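Local coordinates for protein cellulose 1,4-beta-cellobiosidase (Clostridium thermocellum, PDB 3ZQX) that probably binds cellulose through its family 3b carbohydrate-binding module, part of a cellulosomal cellobiohydrolase that releases cellobiose from cellulose chains, at residues F54-I67 with K84-Q98. The protein carries 1 engineered substitution. Numbering follows the deposited sequence.
Sequences FICYYTPIGSGNLI and KDVKLPAGGQTGEIQ
Thr59 turns its hydroxyl, a short donor suited to a nearby carbonyl, onto Glu96: with OG1 anti to the backbone N (chi1 -179°), it donates to Glu96 O at 2.8 Å. One residue back, the carbonyl of Tyr58 receives Gln98 N in a nearly straight bond, Tyr58 O to Gln98 N 3.2 Å. Glu96 CD lies at the edge of the Tyr58 ring, 3.7 Å from CD2, its carboxylate turned 88° to the ring. The extended Gln98 brings NE2 to the same ring's edge and donates to Glu96 OE1, which also forms a salt bridge with Lys22. At the other end, Asn65 O accepts Lys84 N at 2.9 Å. The long Lys84 chain then crosses the Asn65 amide to put NZ 3.1 Å from Gly64 O, a reach suited to an extended lysine. Branched Val86 packs CG2 against Asn65 CG. Asparagine suits its place by working both ways: ND2 donates back to Ile61 O at 2.7 Å, in its amide plane, holding the amide, while OD1 accepts a water that Lys84 NZ meets weakly. Ile61 and Leu66 supply apolar surface towards Val86 and Ile97, and both also touch Phe83. Bonds to backbone carbonyls thus fix both connections of this beta sandwich at each end, although buried Tyr58 N has no modelled partner.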
# COMPACT_ATOMS: atom_id res chain seq x y z
N PHE A 54 -6.67 5.85 -6.98
CA PHE A 54 -6.34 4.46 -6.66
C PHE A 54 -7.35 3.54 -7.32
O PHE A 54 -8.55 3.82 -7.29
CB PHE A 54 -6.42 4.27 -5.15
CG PHE A 54 -6.36 2.82 -4.72
CD1 PHE A 54 -5.14 2.22 -4.47
CD2 PHE A 54 -7.51 2.07 -4.55
CE1 PHE A 54 -5.07 0.90 -4.07
CE2 PHE A 54 -7.44 0.75 -4.14
CZ PHE A 54 -6.22 0.16 -3.91
N ILE A 55 -6.87 2.45 -7.91
CA ILE A 55 -7.76 1.43 -8.44
C ILE A 55 -7.24 0.05 -8.08
O ILE A 55 -6.04 -0.24 -8.24
CB ILE A 55 -7.91 1.52 -9.97
CG1 ILE A 55 -8.25 2.94 -10.42
CG2 ILE A 55 -8.99 0.54 -10.45
CD1 ILE A 55 -7.04 3.82 -10.67
N CYS A 56 -8.14 -0.80 -7.57
CA CYS A 56 -7.83 -2.19 -7.27
C CYS A 56 -8.67 -3.09 -8.16
O CYS A 56 -9.89 -3.15 -8.01
CB CYS A 56 -8.14 -2.52 -5.81
SG CYS A 56 -8.01 -4.27 -5.43
N TYR A 57 -8.01 -3.79 -9.08
CA TYR A 57 -8.72 -4.66 -10.01
C TYR A 57 -9.12 -5.99 -9.38
O TYR A 57 -10.04 -6.64 -9.89
CB TYR A 57 -7.91 -4.89 -11.30
CG TYR A 57 -7.80 -3.62 -12.11
CD1 TYR A 57 -8.92 -3.05 -12.68
CD2 TYR A 57 -6.58 -2.97 -12.28
CE1 TYR A 57 -8.84 -1.88 -13.40
CE2 TYR A 57 -6.50 -1.80 -13.01
CZ TYR A 57 -7.63 -1.26 -13.57
OH TYR A 57 -7.55 -0.08 -14.28
N TYR A 58 -8.38 -6.46 -8.38
CA TYR A 58 -8.83 -7.62 -7.63
C TYR A 58 -8.26 -7.66 -6.23
O TYR A 58 -7.09 -7.38 -6.04
CB TYR A 58 -8.42 -8.89 -8.38
CG TYR A 58 -8.75 -10.13 -7.60
CD1 TYR A 58 -10.06 -10.54 -7.43
CD2 TYR A 58 -7.74 -10.88 -7.00
CE1 TYR A 58 -10.36 -11.68 -6.70
CE2 TYR A 58 -8.03 -12.01 -6.27
CZ TYR A 58 -9.34 -12.40 -6.12
OH TYR A 58 -9.64 -13.53 -5.40
N THR A 59 -9.09 -8.04 -5.26
CA THR A 59 -8.58 -8.55 -3.99
C THR A 59 -9.61 -9.53 -3.41
O THR A 59 -10.81 -9.29 -3.55
CB THR A 59 -8.26 -7.41 -3.01
OG1 THR A 59 -7.74 -7.97 -1.79
CG2 THR A 59 -9.48 -6.57 -2.68
N PRO A 60 -9.17 -10.59 -2.71
CA PRO A 60 -10.15 -11.51 -2.14
C PRO A 60 -11.07 -10.89 -1.09
O PRO A 60 -12.17 -11.42 -0.86
CB PRO A 60 -9.29 -12.60 -1.50
CG PRO A 60 -8.01 -12.57 -2.26
CD PRO A 60 -7.79 -11.11 -2.61
N ILE A 61 -10.65 -9.80 -0.45
CA ILE A 61 -11.47 -9.18 0.59
C ILE A 61 -12.55 -8.27 -0.00
O ILE A 61 -13.38 -7.72 0.72
CB ILE A 61 -10.61 -8.41 1.64
CG1 ILE A 61 -9.89 -7.21 1.00
CG2 ILE A 61 -9.62 -9.34 2.32
CD1 ILE A 61 -9.22 -6.30 2.01
N GLY A 62 -12.47 -8.10 -1.32
CA GLY A 62 -13.35 -7.33 -2.17
C GLY A 62 -12.84 -5.91 -2.29
O GLY A 62 -12.58 -5.24 -1.29
N SER A 63 -12.88 -5.35 -3.49
CA SER A 63 -12.27 -4.05 -3.71
C SER A 63 -13.14 -2.98 -3.09
O SER A 63 -12.65 -1.93 -2.70
CB SER A 63 -12.04 -3.80 -5.20
OG SER A 63 -13.27 -3.80 -5.89
N GLY A 64 -14.44 -3.27 -2.97
CA GLY A 64 -15.36 -2.34 -2.34
C GLY A 64 -15.15 -2.17 -0.85
O GLY A 64 -15.70 -1.26 -0.24
N ASN A 65 -14.34 -3.04 -0.26
CA ASN A 65 -14.00 -2.92 1.15
C ASN A 65 -12.73 -2.11 1.41
O ASN A 65 -12.32 -1.96 2.55
CB ASN A 65 -13.92 -4.30 1.79
CG ASN A 65 -15.28 -4.90 1.97
OD1 ASN A 65 -16.20 -4.21 2.42
ND2 ASN A 65 -15.45 -6.16 1.58
N LEU A 66 -12.14 -1.58 0.34
CA LEU A 66 -10.98 -0.71 0.45
C LEU A 66 -11.42 0.75 0.51
O LEU A 66 -12.37 1.15 -0.16
CB LEU A 66 -10.05 -0.89 -0.75
CG LEU A 66 -9.58 -2.32 -1.03
CD1 LEU A 66 -8.74 -2.40 -2.29
CD2 LEU A 66 -8.80 -2.87 0.16
N ILE A 67 -10.71 1.53 1.31
CA ILE A 67 -10.98 2.96 1.46
C ILE A 67 -9.67 3.70 1.19
O ILE A 67 -8.87 3.90 2.10
CB ILE A 67 -11.51 3.29 2.87
CG1 ILE A 67 -12.72 2.42 3.21
CG2 ILE A 67 -11.86 4.76 2.98
CD1 ILE A 67 -13.20 2.56 4.65
N LYS A 84 -13.02 -1.20 5.30
CA LYS A 84 -14.27 -1.44 6.00
C LYS A 84 -14.07 -2.57 7.00
O LYS A 84 -12.96 -3.10 7.13
CB LYS A 84 -15.37 -1.76 4.99
CG LYS A 84 -15.69 -0.58 4.08
CD LYS A 84 -16.87 -0.85 3.19
CE LYS A 84 -17.12 0.32 2.25
NZ LYS A 84 -18.15 -0.02 1.22
N ASP A 85 -15.15 -2.98 7.68
CA ASP A 85 -14.96 -3.88 8.82
C ASP A 85 -15.00 -5.28 8.23
O ASP A 85 -16.01 -5.98 8.23
CB ASP A 85 -16.17 -3.66 9.76
CG ASP A 85 -16.12 -4.50 11.04
OD1 ASP A 85 -15.10 -5.13 11.33
OD2 ASP A 85 -17.14 -4.51 11.77
N VAL A 86 -13.78 -5.76 7.95
CA VAL A 86 -13.52 -7.07 7.39
C VAL A 86 -12.58 -7.70 8.38
O VAL A 86 -11.54 -7.13 8.70
CB VAL A 86 -12.84 -7.02 6.00
CG1 VAL A 86 -12.41 -8.41 5.57
CG2 VAL A 86 -13.79 -6.41 4.97
N LYS A 87 -12.97 -8.85 8.90
CA LYS A 87 -12.19 -9.50 9.93
C LYS A 87 -10.98 -10.20 9.31
O LYS A 87 -11.09 -10.85 8.25
CB LYS A 87 -13.06 -10.51 10.70
CG LYS A 87 -14.44 -9.97 11.11
CD LYS A 87 -14.35 -8.70 11.95
CE LYS A 87 -15.72 -8.30 12.49
NZ LYS A 87 -15.66 -7.05 13.31
N LEU A 88 -9.84 -10.06 9.98
CA LEU A 88 -8.57 -10.66 9.60
C LEU A 88 -8.07 -11.49 10.77
O LEU A 88 -7.53 -10.94 11.74
CB LEU A 88 -7.55 -9.58 9.24
CG LEU A 88 -6.15 -10.11 8.91
CD1 LEU A 88 -6.19 -10.96 7.64
CD2 LEU A 88 -5.16 -8.96 8.78
N PRO A 89 -8.33 -12.80 10.75
CA PRO A 89 -7.98 -13.61 11.92
C PRO A 89 -6.47 -13.78 12.12
O PRO A 89 -5.68 -13.68 11.18
CB PRO A 89 -8.61 -14.97 11.60
CG PRO A 89 -8.57 -15.03 10.11
CD PRO A 89 -8.90 -13.62 9.67
N ALA A 90 -6.10 -14.06 13.36
CA ALA A 90 -4.75 -14.47 13.68
C ALA A 90 -4.35 -15.62 12.77
O ALA A 90 -5.09 -16.59 12.60
CB ALA A 90 -4.67 -14.91 15.14
N GLY A 91 -3.17 -15.49 12.17
CA GLY A 91 -2.66 -16.49 11.26
C GLY A 91 -3.15 -16.33 9.83
O GLY A 91 -2.64 -17.00 8.93
N GLY A 92 -4.12 -15.45 9.61
CA GLY A 92 -4.70 -15.29 8.29
C GLY A 92 -4.03 -14.20 7.48
O GLY A 92 -3.10 -13.55 7.93
N GLN A 93 -4.53 -14.01 6.26
CA GLN A 93 -4.00 -12.97 5.40
C GLN A 93 -5.11 -12.44 4.51
O GLN A 93 -6.12 -13.12 4.29
CB GLN A 93 -2.85 -13.50 4.54
CG GLN A 93 -3.24 -14.63 3.61
CD GLN A 93 -2.14 -14.94 2.63
OE1 GLN A 93 -0.96 -14.77 2.93
NE2 GLN A 93 -2.52 -15.37 1.43
N THR A 94 -4.92 -11.25 3.98
CA THR A 94 -5.86 -10.71 3.02
C THR A 94 -5.80 -11.44 1.69
O THR A 94 -6.81 -11.53 0.98
CB THR A 94 -5.60 -9.21 2.74
OG1 THR A 94 -4.24 -9.02 2.32
CG2 THR A 94 -5.86 -8.38 3.98
N GLY A 95 -4.64 -11.98 1.35
CA GLY A 95 -4.36 -12.33 -0.02
C GLY A 95 -4.04 -11.07 -0.81
O GLY A 95 -4.03 -9.96 -0.26
N GLU A 96 -3.79 -11.23 -2.10
CA GLU A 96 -3.33 -10.11 -2.90
C GLU A 96 -4.30 -8.94 -2.86
O GLU A 96 -5.52 -9.10 -2.96
CB GLU A 96 -3.08 -10.55 -4.34
CG GLU A 96 -4.33 -11.00 -5.08
CD GLU A 96 -4.06 -11.38 -6.51
OE1 GLU A 96 -3.55 -10.54 -7.27
OE2 GLU A 96 -4.36 -12.53 -6.89
N ILE A 97 -3.73 -7.75 -2.70
CA ILE A 97 -4.46 -6.52 -2.93
C ILE A 97 -3.75 -5.86 -4.10
O ILE A 97 -2.68 -5.27 -3.94
CB ILE A 97 -4.41 -5.59 -1.70
CG1 ILE A 97 -4.93 -6.32 -0.45
CG2 ILE A 97 -5.21 -4.32 -1.97
CD1 ILE A 97 -4.73 -5.54 0.85
N GLN A 98 -4.36 -5.92 -5.28
CA GLN A 98 -3.76 -5.29 -6.43
C GLN A 98 -3.89 -3.79 -6.27
O GLN A 98 -4.90 -3.30 -5.73
CB GLN A 98 -4.43 -5.76 -7.71
CG GLN A 98 -4.20 -7.23 -7.97
CD GLN A 98 -4.75 -7.72 -9.29
OE1 GLN A 98 -5.14 -6.93 -10.16
NE2 GLN A 98 -4.78 -9.03 -9.45
O HOH W 1 -18.41 -3.34 0.85